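Glucosamine--fructose-6-phosphate aminotransferase [isomerizing] (Francisella tularensis subsp. tularensis, PDB 3TBF) probably makes glucosamine 6-phosphate from fructose 6-phosphate and glutamine, the crystallised C-terminal part carrying the two SIS domains expected to handle the sugar phosphate. Local coordinates at residues 49-54 with 182-187; 57-62 with 82-87; 205-210 with 337-342; 253-258 with 353-358; 268-273 with 297-302. All blocks are in the same frame, centred on the assembly; numbering follows the deposited sequence.

Contact 3 is the buried one of the five and is apolar throughout, two helices packed by aliphatic side chains; the others are partly buried. Contact 2 joins neighbouring strands of the first SIS domain through backbone hydrogen bonds, and contact 1, next to it along the chain, uses a lysine to bind backbone oxygens of the turn around residues 52-54. Contact 4 shares helix 335-355 with contact 3 but lies at its C-terminal end, where a threonine and a lysine do the work. Contact 5, about 5 Å from contact 4 at the nearest atoms, mixes aliphatic burial with an exposed arginine. Contacts 2, 4 and 5 also touch the second subunit.

Contact 1: residues 49-54 with 182-187; sequences ELFEKT and AKLKNS
F51 and L184 meet at about a right angle, and the leucine uses a single methyl to do so. L184 CD2 lies 3.6 Å from F51 CB and comes up to the ring at its edge, in the ring plane, 4.0 Å from F51 CD2. The phenylalanine starts out facing the other segment, but its ring then runs away from it, which leaves the CB and the near rim for the leucine. Beside this apolar touch K185 reaches across with a different chemistry. Its chain, bent at chi2 (-124°) and again at chi4, carries the ammonium group to the backbone oxygens of E52 and T54. K185 NZ gives hydrogen bonds to E52 O at 3.0 Å and to T54 O at 2.9 Å. The two are not alike: the nitrogen stands well above the carbonyl plane of E52, yet only slightly tilted from that of T54. One ammonium group thus satisfies two backbone oxygens, and its charge probably suits the carbonyls there. K185 lies within the Schellman motif that ends helix 165-184, just before N186, the C-prime residue with positive phi. The contact joins the later part of helix 47-52 and the turn after it to the C-terminal end of helix 165-184, while F51 continues inward onto L104 of strand 103-109, I149 of strand 149-152, and V180 and I181 of helix 165-184.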
# COMPACT_ATOMS: atom_id res chain seq x y z
N GLU A 49 15.96 27.81 -4.56
CA GLU A 49 17.21 27.16 -4.92
C GLU A 49 17.04 25.66 -4.69
O GLU A 49 17.43 24.84 -5.50
CB GLU A 49 18.34 27.74 -4.07
CG GLU A 49 19.65 26.97 -4.09
CD GLU A 49 20.32 26.88 -2.69
OE1 GLU A 49 20.46 27.96 -2.04
OE2 GLU A 49 20.71 25.75 -2.27
N LEU A 50 16.39 25.31 -3.60
CA LEU A 50 16.17 23.93 -3.22
C LEU A 50 15.25 23.20 -4.23
O LEU A 50 15.43 22.02 -4.53
CB LEU A 50 15.52 23.97 -1.86
CG LEU A 50 15.67 22.79 -0.94
CD1 LEU A 50 16.69 23.13 0.16
CD2 LEU A 50 14.30 22.49 -0.36
N PHE A 51 14.28 23.91 -4.77
CA PHE A 51 13.38 23.34 -5.74
C PHE A 51 14.04 23.23 -7.13
O PHE A 51 13.67 22.37 -7.93
CB PHE A 51 12.11 24.17 -5.87
CG PHE A 51 11.21 24.16 -4.65
CD1 PHE A 51 11.25 23.14 -3.71
CD2 PHE A 51 10.25 25.17 -4.49
CE1 PHE A 51 10.39 23.14 -2.62
CE2 PHE A 51 9.39 25.17 -3.39
CZ PHE A 51 9.45 24.14 -2.47
N GLU A 52 14.99 24.11 -7.43
CA GLU A 52 15.70 24.07 -8.71
C GLU A 52 16.58 22.85 -8.73
O GLU A 52 16.77 22.26 -9.77
CB GLU A 52 16.56 25.31 -8.91
CG GLU A 52 15.75 26.58 -8.96
CD GLU A 52 16.57 27.84 -9.33
OE1 GLU A 52 17.73 28.00 -8.85
OE2 GLU A 52 16.02 28.69 -10.08
N LYS A 53 17.10 22.45 -7.58
CA LYS A 53 17.92 21.23 -7.46
C LYS A 53 17.13 19.92 -7.35
O LYS A 53 17.71 18.86 -7.45
CB LYS A 53 18.78 21.31 -6.21
CG LYS A 53 19.74 22.47 -6.10
CD LYS A 53 20.35 22.46 -4.68
CE LYS A 53 21.42 23.57 -4.46
NZ LYS A 53 22.02 23.54 -3.07
N THR A 54 15.83 19.98 -7.12
CA THR A 54 15.03 18.81 -6.84
C THR A 54 14.77 18.08 -8.10
O THR A 54 14.34 18.70 -9.08
CB THR A 54 13.70 19.19 -6.24
OG1 THR A 54 13.93 19.74 -4.95
CG2 THR A 54 12.72 18.00 -6.16
N ALA A 182 5.71 23.00 -10.54
CA ALA A 182 5.39 22.92 -11.94
C ALA A 182 5.88 24.15 -12.65
O ALA A 182 6.42 24.07 -13.75
CB ALA A 182 3.91 22.76 -12.17
N LYS A 183 5.66 25.30 -12.04
CA LYS A 183 6.00 26.57 -12.67
C LYS A 183 7.50 26.77 -12.75
O LYS A 183 8.04 27.20 -13.76
CB LYS A 183 5.42 27.69 -11.84
CG LYS A 183 5.79 29.08 -12.27
CD LYS A 183 4.78 29.99 -11.67
CE LYS A 183 5.20 31.45 -11.67
NZ LYS A 183 4.73 32.15 -12.89
N LEU A 184 8.17 26.46 -11.66
CA LEU A 184 9.62 26.61 -11.59
C LEU A 184 10.35 25.71 -12.59
O LEU A 184 11.45 26.04 -13.03
CB LEU A 184 10.05 26.23 -10.19
CG LEU A 184 11.04 27.12 -9.49
CD1 LEU A 184 10.79 28.61 -9.78
CD2 LEU A 184 10.95 26.85 -8.00
N LYS A 185 9.77 24.57 -12.92
CA LYS A 185 10.41 23.62 -13.79
C LYS A 185 9.77 23.67 -15.14
O LYS A 185 9.97 22.79 -15.94
CB LYS A 185 10.30 22.19 -13.23
CG LYS A 185 10.95 22.03 -11.89
CD LYS A 185 11.97 20.97 -11.87
CE LYS A 185 12.79 21.05 -10.58
NZ LYS A 185 14.25 21.03 -10.82
N ASN A 186 8.96 24.68 -15.39
CA ASN A 186 8.34 24.86 -16.71
C ASN A 186 7.51 23.69 -17.17
O ASN A 186 7.33 23.52 -18.34
CB ASN A 186 9.43 25.20 -17.74
CG ASN A 186 10.21 26.47 -17.34
OD1 ASN A 186 11.43 26.43 -17.12
ND2 ASN A 186 9.48 27.58 -17.18
N SER A 187 6.97 22.91 -16.24
CA SER A 187 6.15 21.75 -16.60
C SER A 187 4.77 22.19 -17.07
O SER A 187 4.08 21.41 -17.74
CB SER A 187 6.01 20.81 -15.40
OG SER A 187 7.24 20.69 -14.68

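Contact 2: residues 57-62 with 82-87; sequences ICIVAC and VPCSVE
Strands 57-61 and 84-87 run parallel, pairing I57 with C84 through to V60 with E87, their axes 4.8 Å apart and 16° from exact alignment. The hydrogen bonds zigzag between them: I57 N to P83 O, S85 N back to I57 O, I59 N to S85 O at 2.8 Å with an N-H...O angle of 172°, then E87 N to I59 O. The last rung, A61 N to E87 O at 3.3 Å, is weak. In between, C84 CA sits 3.2 Å from I57 O in a CA-H...O contact. Helix 63-80 connects the two strands, making this a beta-alpha-beta unit at one edge of the five-stranded parallel sheet of an SIS domain, with 84-88 as the outermost strand within the chain. On the face carrying I57, I59, C84 and V86, the sulfur of C84 touches both isoleucines, 3.8 Å from I59 CD1 and 4.1 Å from I57 CG2. With chi1 at -170° this sulfur swings away from its own amide nitrogen and toward the two. I59 and V86 lie side by side and point the same way, whereas I57 meets V82 at about a right angle, CD1 against CG1. This apolar layer continues onto helix 63-80, where I57 and C84 both touch I76. On the other face C58 SG approaches S85 OG, and the carboxylate of E87 turns outward to a salt bridge with R95.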
# COMPACT_ATOMS: atom_id res chain seq x y z
N ILE A 57 11.11 13.61 -5.56
CA ILE A 57 10.46 13.98 -4.33
C ILE A 57 10.11 12.74 -3.55
O ILE A 57 9.43 11.89 -4.06
CB ILE A 57 9.19 14.74 -4.62
CG1 ILE A 57 9.52 16.08 -5.22
CG2 ILE A 57 8.40 14.93 -3.35
CD1 ILE A 57 8.35 16.69 -5.80
N CYS A 58 10.55 12.72 -2.28
CA CYS A 58 10.41 11.58 -1.38
C CYS A 58 9.49 11.97 -0.24
O CYS A 58 9.89 12.72 0.66
CB CYS A 58 11.80 11.21 -0.80
SG CYS A 58 12.15 9.44 -0.65
N ILE A 59 8.26 11.48 -0.25
CA ILE A 59 7.28 11.89 0.78
C ILE A 59 7.27 10.80 1.84
O ILE A 59 7.10 9.62 1.53
CB ILE A 59 5.91 12.08 0.23
CG1 ILE A 59 5.87 13.20 -0.82
CG2 ILE A 59 4.92 12.49 1.32
CD1 ILE A 59 4.48 13.38 -1.47
N VAL A 60 7.48 11.20 3.09
CA VAL A 60 7.46 10.33 4.24
C VAL A 60 6.42 10.80 5.26
O VAL A 60 6.39 11.96 5.63
CB VAL A 60 8.84 10.31 4.92
CG1 VAL A 60 8.82 9.45 6.21
CG2 VAL A 60 9.87 9.79 3.92
N ALA A 61 5.58 9.88 5.72
CA ALA A 61 4.53 10.24 6.66
C ALA A 61 3.87 9.00 7.28
O ALA A 61 4.19 7.85 6.91
CB ALA A 61 3.47 11.10 5.96
N CYS A 62 2.95 9.22 8.21
CA CYS A 62 2.18 8.12 8.69
C CYS A 62 0.68 8.44 8.80
O CYS A 62 0.29 9.62 8.82
CB CYS A 62 2.80 7.58 9.97
SG CYS A 62 2.37 8.51 11.31
N VAL A 82 7.66 15.67 -11.83
CA VAL A 82 8.79 15.25 -11.05
C VAL A 82 8.47 13.88 -10.48
O VAL A 82 7.38 13.65 -10.01
CB VAL A 82 9.07 16.26 -9.95
CG1 VAL A 82 10.32 15.89 -9.15
CG2 VAL A 82 9.25 17.61 -10.61
N PRO A 83 9.42 12.92 -10.59
CA PRO A 83 9.10 11.63 -10.03
C PRO A 83 8.91 11.71 -8.49
O PRO A 83 9.56 12.53 -7.81
CB PRO A 83 10.30 10.77 -10.43
CG PRO A 83 11.37 11.70 -10.70
CD PRO A 83 10.74 12.95 -11.22
N CYS A 84 8.00 10.90 -7.96
CA CYS A 84 7.61 11.00 -6.56
C CYS A 84 7.46 9.62 -5.93
O CYS A 84 6.84 8.73 -6.53
CB CYS A 84 6.29 11.73 -6.51
SG CYS A 84 5.76 12.20 -4.87
N SER A 85 8.03 9.40 -4.75
CA SER A 85 7.73 8.18 -4.04
C SER A 85 7.12 8.48 -2.68
O SER A 85 7.35 9.56 -2.08
CB SER A 85 8.98 7.30 -3.90
OG SER A 85 9.93 7.94 -3.10
N VAL A 86 6.28 7.57 -2.20
CA VAL A 86 5.65 7.85 -0.96
C VAL A 86 5.84 6.69 -0.05
O VAL A 86 5.46 5.60 -0.42
CB VAL A 86 4.15 8.13 -1.10
CG1 VAL A 86 3.63 8.49 0.27
CG2 VAL A 86 3.90 9.32 -2.03
N GLU A 87 6.35 6.93 1.16
CA GLU A 87 6.62 5.82 2.04
C GLU A 87 6.18 6.02 3.49
O GLU A 87 6.28 7.10 4.04
CB GLU A 87 8.10 5.45 1.98
CG GLU A 87 8.33 3.90 2.31
CD GLU A 87 9.75 3.40 2.00
OE1 GLU A 87 10.32 3.84 0.95
OE2 GLU A 87 10.26 2.57 2.79

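Contact 3: residues 205-210 with 337-342; sequences ALVMGA and PVVFTI
V339 fills a hollow between L206 and A210, one turn apart on the opposite helix, and each of its methyls has its own place. CG2 presses on L206 CB at 3.6 Å, while CG1 leans toward A210 CB at 4.0 Å and lies over the backbone carbonyl of L206. One turn further on, I342 rests its CB against A210 CB at 3.8 Å. The small methyl of A210 therefore sits between V339 and I342. V207 uses both branches: CG1 against I342 CG1 at 4.1 Å, the side chains crossing at about a right angle, and CG2 against V338 CG1. The helix segments are inclined by 20° with axes 8.7 Å apart, and the CA atoms of V207 and V339 come to 5.3 Å. The small A210 and the beta-branched valines are consistent with so close an approach. The contact sets helix 203-211, which lies along the chain between the two parallel sheets, against helix 335-355 of the second SIS domain. V338 and I342 also touch T168 of helix 165-184, and V207 touches P22 of helix 21-30. No hydrogen bond crosses between the segments: the contact rests on the fit of aliphatic groups and their exclusion from water.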
# COMPACT_ATOMS: atom_id res chain seq x y z
N ALA A 205 -16.48 26.60 -2.19
CA ALA A 205 -17.89 26.42 -2.55
C ALA A 205 -18.24 24.94 -2.70
O ALA A 205 -19.31 24.49 -2.32
CB ALA A 205 -18.22 27.19 -3.84
N LEU A 206 -17.34 24.18 -3.27
CA LEU A 206 -17.65 22.77 -3.55
C LEU A 206 -17.68 21.99 -2.21
O LEU A 206 -18.49 21.08 -2.02
CB LEU A 206 -16.63 22.25 -4.51
CG LEU A 206 -16.62 22.98 -5.87
CD1 LEU A 206 -15.53 22.36 -6.72
CD2 LEU A 206 -17.97 22.93 -6.59
N VAL A 207 -16.84 22.39 -1.27
CA VAL A 207 -16.80 21.72 0.01
C VAL A 207 -18.08 22.02 0.75
O VAL A 207 -18.69 21.16 1.37
CB VAL A 207 -15.55 22.12 0.80
CG1 VAL A 207 -15.66 21.74 2.29
CG2 VAL A 207 -14.27 21.48 0.15
N MSE A 208 -18.51 23.27 0.66
CA MSE A 208 -19.75 23.66 1.29
C MSE A 208 -20.94 22.86 0.74
O MSE A 208 -21.77 22.38 1.52
CB MSE A 208 -19.95 25.15 1.13
CG MSE A 208 -21.18 25.66 1.80
SE MSE A 208 -20.99 25.62 3.76
CE MSE A 208 -19.62 27.01 4.21
N GLY A 209 -21.00 22.69 -0.58
CA GLY A 209 -21.99 21.81 -1.23
C GLY A 209 -21.95 20.40 -0.69
O GLY A 209 -23.00 19.73 -0.52
N ALA A 210 -20.73 19.92 -0.45
CA ALA A 210 -20.52 18.55 0.00
C ALA A 210 -21.15 18.42 1.39
O ALA A 210 -21.81 17.44 1.66
CB ALA A 210 -19.02 18.24 0.06
N PRO A 337 -10.57 15.34 -5.19
CA PRO A 337 -10.11 14.53 -4.05
C PRO A 337 -10.47 15.09 -2.67
O PRO A 337 -10.82 14.34 -1.75
CB PRO A 337 -8.59 14.51 -4.23
CG PRO A 337 -8.45 14.60 -5.78
CD PRO A 337 -9.47 15.65 -6.13
N VAL A 338 -10.36 16.40 -2.53
CA VAL A 338 -10.78 17.08 -1.32
C VAL A 338 -12.31 17.01 -1.15
O VAL A 338 -12.79 16.65 -0.09
CB VAL A 338 -10.37 18.57 -1.33
CG1 VAL A 338 -10.84 19.25 -0.04
CG2 VAL A 338 -8.87 18.73 -1.54
N VAL A 339 -13.07 17.34 -2.19
CA VAL A 339 -14.53 17.36 -2.06
C VAL A 339 -15.11 15.99 -1.69
O VAL A 339 -15.94 15.86 -0.80
CB VAL A 339 -15.18 17.93 -3.29
CG1 VAL A 339 -16.76 17.92 -3.18
CG2 VAL A 339 -14.70 19.39 -3.53
N PHE A 340 -14.57 14.94 -2.28
CA PHE A 340 -15.15 13.64 -2.06
C PHE A 340 -14.78 13.14 -0.68
O PHE A 340 -15.42 12.19 -0.22
CB PHE A 340 -14.69 12.67 -3.10
CG PHE A 340 -15.50 12.68 -4.32
CD1 PHE A 340 -16.85 12.37 -4.25
CD2 PHE A 340 -14.93 12.95 -5.54
CE1 PHE A 340 -17.62 12.35 -5.38
CE2 PHE A 340 -15.69 12.94 -6.66
CZ PHE A 340 -17.05 12.65 -6.60
N THR A 341 -13.75 13.72 -0.04
CA THR A 341 -13.39 13.36 1.33
C THR A 341 -14.48 13.69 2.33
O THR A 341 -14.71 12.93 3.27
CB THR A 341 -12.06 14.02 1.80
OG1 THR A 341 -10.99 13.53 1.00
CG2 THR A 341 -11.68 13.61 3.18
N ILE A 342 -15.19 14.80 2.11
CA ILE A 342 -16.12 15.30 3.07
C ILE A 342 -17.25 14.30 3.42
O ILE A 342 -17.53 14.08 4.58
CB ILE A 342 -16.71 16.62 2.60
CG1 ILE A 342 -15.63 17.69 2.27
CG2 ILE A 342 -17.67 17.16 3.62
CD1 ILE A 342 -14.48 17.94 3.26

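Contact 4: residues 253-258 with 353-358; sequences SYIHAE and IIKGTD
K355, in the last turn of helix 335-355, and T357, just after it, lean on S253, Y254 and I255; between them G356 at positive phi closes a Schellman motif. The path of K355 can be followed outward. CB points toward the other segment, and CG lies 4.1 Å from S253 O. The chain then bends at chi2 (-98°), so that CD still passes near the same carbonyl oxygen and CE comes to I255 CG1 at 3.8 Å, the two side chains crossing at about a right angle. NZ leaves the two segments and gives hydrogen bonds to the backbone oxygens of K227 and S225. Separately, T357 CG2 stands 3.3 Å from Y254 CE2, approaching the ring obliquely as the two side chains slide past each other in opposite directions. T357 OG1 hydrogen-bonds to the backbone oxygen of I252. S253 OG accepts from I255 N in an ST turn and also hydrogen-bonds to the backbone oxygen of L249. Y254 packs on A271 of the second subunit, and H256 stacks on its counterpart there. No hydrogen bond crosses between the segments; contact is largely through carbon atoms, while the polar tips of lysine and threonine serve carbonyls beyond it, probably fixing these side chains in place.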
# COMPACT_ATOMS: atom_id res chain seq x y z
N SER A 253 -15.63 4.22 14.38
CA SER A 253 -16.75 3.27 14.55
C SER A 253 -16.31 1.87 14.90
O SER A 253 -17.11 1.04 15.29
CB SER A 253 -17.62 3.21 13.30
OG SER A 253 -17.11 2.36 12.31
N TYR A 254 -15.02 1.60 14.74
CA TYR A 254 -14.46 0.29 14.94
C TYR A 254 -14.99 -0.79 14.01
O TYR A 254 -14.67 -1.90 14.22
CB TYR A 254 -14.62 -0.20 16.39
CG TYR A 254 -14.19 0.81 17.42
CD1 TYR A 254 -13.11 1.65 17.18
CD2 TYR A 254 -14.86 0.91 18.64
CE1 TYR A 254 -12.72 2.59 18.11
CE2 TYR A 254 -14.46 1.83 19.59
CZ TYR A 254 -13.39 2.68 19.31
OH TYR A 254 -12.96 3.61 20.24
N ILE A 255 -15.73 -0.44 12.98
CA ILE A 255 -16.00 -1.34 11.88
C ILE A 255 -14.70 -1.70 11.15
O ILE A 255 -13.84 -0.86 10.94
CB ILE A 255 -16.94 -0.72 10.88
CG1 ILE A 255 -18.32 -0.54 11.49
CG2 ILE A 255 -17.10 -1.61 9.70
CD1 ILE A 255 -19.32 0.21 10.57
N HIS A 256 -14.60 -2.96 10.73
CA HIS A 256 -13.45 -3.39 9.95
C HIS A 256 -13.58 -2.88 8.52
O HIS A 256 -14.03 -3.61 7.62
CB HIS A 256 -13.28 -4.92 9.97
CG HIS A 256 -11.94 -5.39 9.45
ND1 HIS A 256 -11.60 -6.72 9.39
CD2 HIS A 256 -10.88 -4.70 8.98
CE1 HIS A 256 -10.37 -6.82 8.90
NE2 HIS A 256 -9.92 -5.62 8.62
N ALA A 257 -13.14 -1.66 8.30
CA ALA A 257 -13.28 -1.02 7.02
C ALA A 257 -11.98 -1.20 6.34
O ALA A 257 -10.96 -1.01 6.96
CB ALA A 257 -13.56 0.45 7.20
N GLU A 258 -12.00 -1.56 5.06
CA GLU A 258 -10.82 -1.68 4.26
C GLU A 258 -11.03 -1.15 2.85
O GLU A 258 -12.10 -1.39 2.21
CB GLU A 258 -10.43 -3.15 4.18
CG GLU A 258 -9.02 -3.31 3.61
CD GLU A 258 -8.60 -4.76 3.48
OE1 GLU A 258 -9.50 -5.61 3.71
OE2 GLU A 258 -7.42 -5.03 3.12
N ILE A 353 -21.75 7.71 15.79
CA ILE A 353 -22.86 8.01 16.70
C ILE A 353 -23.83 6.83 16.83
O ILE A 353 -24.16 6.40 17.93
CB ILE A 353 -23.64 9.24 16.28
CG1 ILE A 353 -22.71 10.46 16.25
CG2 ILE A 353 -24.82 9.49 17.24
CD1 ILE A 353 -22.10 10.78 17.54
N ILE A 354 -24.26 6.28 15.69
CA ILE A 354 -25.04 5.03 15.68
C ILE A 354 -24.44 3.92 16.54
O ILE A 354 -25.13 3.27 17.27
CB ILE A 354 -25.19 4.47 14.26
CG1 ILE A 354 -26.11 5.36 13.41
CG2 ILE A 354 -25.73 3.06 14.31
CD1 ILE A 354 -27.57 5.20 13.69
N LYS A 355 -23.14 3.71 16.45
CA LYS A 355 -22.49 2.67 17.27
C LYS A 355 -22.24 3.15 18.70
O LYS A 355 -21.85 2.35 19.54
CB LYS A 355 -21.14 2.26 16.66
CG LYS A 355 -21.21 1.62 15.24
CD LYS A 355 -21.16 0.13 15.32
CE LYS A 355 -21.23 -0.52 13.96
NZ LYS A 355 -21.46 -2.00 14.06
N GLY A 356 -22.43 4.44 18.99
CA GLY A 356 -22.23 4.94 20.35
C GLY A 356 -20.77 5.10 20.74
O GLY A 356 -20.45 5.12 21.92
N THR A 357 -19.90 5.18 19.75
CA THR A 357 -18.46 5.30 20.01
C THR A 357 -18.07 6.77 20.10
O THR A 357 -18.89 7.65 19.83
CB THR A 357 -17.56 4.53 18.99
OG1 THR A 357 -18.06 4.68 17.66
CG2 THR A 357 -17.47 3.04 19.36
N ASP A 358 -16.86 7.02 20.56
CA ASP A 358 -16.43 8.37 20.94
C ASP A 358 -16.01 9.06 19.67
O ASP A 358 -15.30 8.47 18.84
CB ASP A 358 -15.22 8.34 21.91
CG ASP A 358 -15.63 8.08 23.37
OD1 ASP A 358 -16.77 8.48 23.76
OD2 ASP A 358 -14.82 7.49 24.12

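Contact 5: residues 268-273 with 297-302; sequences GPLALV and QEVHAR
L270, R302 and V273 bury the most surface here, and the leucine is the hub. Its CB sits over one face of the R302 guanidinium, 3.6 Å above the plane and displaced toward the rim, so the flat group is laid against an aliphatic surface. R302 CG approaches L270 CD1 at 4.1 Å, the two side chains crossing at about a right angle. The other end of L270 goes to the helix: CD1 meets V299 CG2 at 4.0 Å, and CD2 comes within 4.2 Å of E298 OE1. R302, the residue just after helix 289-301, gets there by a bend at chi2 (-89°) that brings its guanidinium across L270. V273 completes the contact from the other end of a type I turn that spans L270 to V273, its CG1 resting on R302 CB at 3.9 Å. L265 touches both L270 and V299, so the apolar patch extends past the two segments, while L272 of the same turn packs on H256 of the second subunit. The loop between strands 256-261 and 278-283 is thereby held against helix 289-301. The hold is mainly nonpolar, and the guanidinium adds its broad face to the contact while keeping its charge near the surface.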
# COMPACT_ATOMS: atom_id res chain seq x y z
N GLY A 268 -8.39 -10.42 -4.73
CA GLY A 268 -8.70 -10.55 -3.32
C GLY A 268 -10.18 -10.46 -2.99
O GLY A 268 -10.89 -11.49 -2.94
N PRO A 269 -10.65 -9.23 -2.80
CA PRO A 269 -11.89 -8.81 -2.14
C PRO A 269 -13.24 -9.22 -2.70
O PRO A 269 -14.25 -9.06 -2.00
CB PRO A 269 -11.82 -7.27 -2.21
CG PRO A 269 -10.94 -6.97 -3.31
CD PRO A 269 -9.91 -8.07 -3.34
N LEU A 270 -13.31 -9.69 -3.95
CA LEU A 270 -14.59 -10.23 -4.41
C LEU A 270 -15.03 -11.34 -3.46
O LEU A 270 -16.20 -11.41 -3.10
CB LEU A 270 -14.50 -10.77 -5.84
CG LEU A 270 -15.12 -9.91 -6.95
CD1 LEU A 270 -16.05 -8.82 -6.39
CD2 LEU A 270 -14.06 -9.31 -7.84
N ALA A 271 -14.09 -12.16 -3.01
CA ALA A 271 -14.39 -13.24 -2.06
C ALA A 271 -15.19 -12.78 -0.84
O ALA A 271 -16.11 -13.45 -0.40
CB ALA A 271 -13.09 -13.95 -1.63
N LEU A 272 -14.82 -11.63 -0.29
CA LEU A 272 -15.43 -11.10 0.95
C LEU A 272 -16.86 -10.55 0.80
O LEU A 272 -17.62 -10.47 1.78
CB LEU A 272 -14.54 -10.00 1.53
CG LEU A 272 -13.13 -10.39 1.98
CD1 LEU A 272 -12.48 -9.18 2.67
CD2 LEU A 272 -13.17 -11.61 2.90
N VAL A 273 -17.20 -10.18 -0.43
CA VAL A 273 -18.47 -9.53 -0.69
C VAL A 273 -19.61 -10.52 -0.68
O VAL A 273 -19.60 -11.45 -1.46
CB VAL A 273 -18.53 -8.83 -2.09
CG1 VAL A 273 -19.88 -8.15 -2.25
CG2 VAL A 273 -17.41 -7.84 -2.27
N GLN A 297 -19.86 -3.20 -11.23
CA GLN A 297 -20.75 -4.26 -11.69
C GLN A 297 -20.32 -5.59 -11.10
O GLN A 297 -21.14 -6.32 -10.54
CB GLN A 297 -20.78 -4.31 -13.22
CG GLN A 297 -21.91 -5.21 -13.78
CD GLN A 297 -23.33 -4.72 -13.43
OE1 GLN A 297 -23.76 -3.63 -13.89
NE2 GLN A 297 -24.09 -5.52 -12.64
N GLU A 298 -19.02 -5.89 -11.18
CA GLU A 298 -18.50 -7.13 -10.61
C GLU A 298 -18.99 -7.21 -9.17
O GLU A 298 -19.57 -8.23 -8.76
CB GLU A 298 -16.95 -7.21 -10.64
CG GLU A 298 -16.28 -7.26 -12.04
CD GLU A 298 -14.77 -7.75 -12.00
OE1 GLU A 298 -14.53 -8.99 -11.98
OE2 GLU A 298 -13.82 -6.89 -12.02
N VAL A 299 -18.81 -6.12 -8.42
CA VAL A 299 -19.18 -6.13 -6.99
C VAL A 299 -20.68 -6.27 -6.81
O VAL A 299 -21.14 -7.01 -5.94
CB VAL A 299 -18.65 -4.86 -6.24
CG1 VAL A 299 -19.47 -4.59 -4.97
CG2 VAL A 299 -17.20 -5.03 -5.89
N HIS A 300 -21.45 -5.55 -7.63
CA HIS A 300 -22.90 -5.65 -7.58
C HIS A 300 -23.35 -7.06 -7.86
O HIS A 300 -24.23 -7.61 -7.20
CB HIS A 300 -23.56 -4.74 -8.61
CG HIS A 300 -25.05 -4.69 -8.46
ND1 HIS A 300 -25.92 -5.24 -9.39
CD2 HIS A 300 -25.82 -4.23 -7.45
CE1 HIS A 300 -27.16 -5.07 -8.97
NE2 HIS A 300 -27.13 -4.46 -7.79
N ALA A 301 -22.70 -7.68 -8.83
CA ALA A 301 -22.95 -9.08 -9.13
C ALA A 301 -22.89 -10.01 -7.90
O ALA A 301 -23.55 -11.06 -7.93
CB ALA A 301 -22.03 -9.57 -10.24
N ARG A 302 -22.16 -9.65 -6.83
CA ARG A 302 -22.10 -10.54 -5.64
C ARG A 302 -23.07 -10.18 -4.51
O ARG A 302 -22.99 -10.73 -3.42
CB ARG A 302 -20.67 -10.65 -5.07
CG ARG A 302 -19.57 -10.97 -6.08
CD ARG A 302 -19.40 -12.45 -6.21
NE ARG A 302 -18.35 -12.82 -7.16
CZ ARG A 302 -17.18 -13.38 -6.84
NH1 ARG A 302 -16.85 -13.64 -5.57
NH2 ARG A 302 -16.31 -13.70 -7.80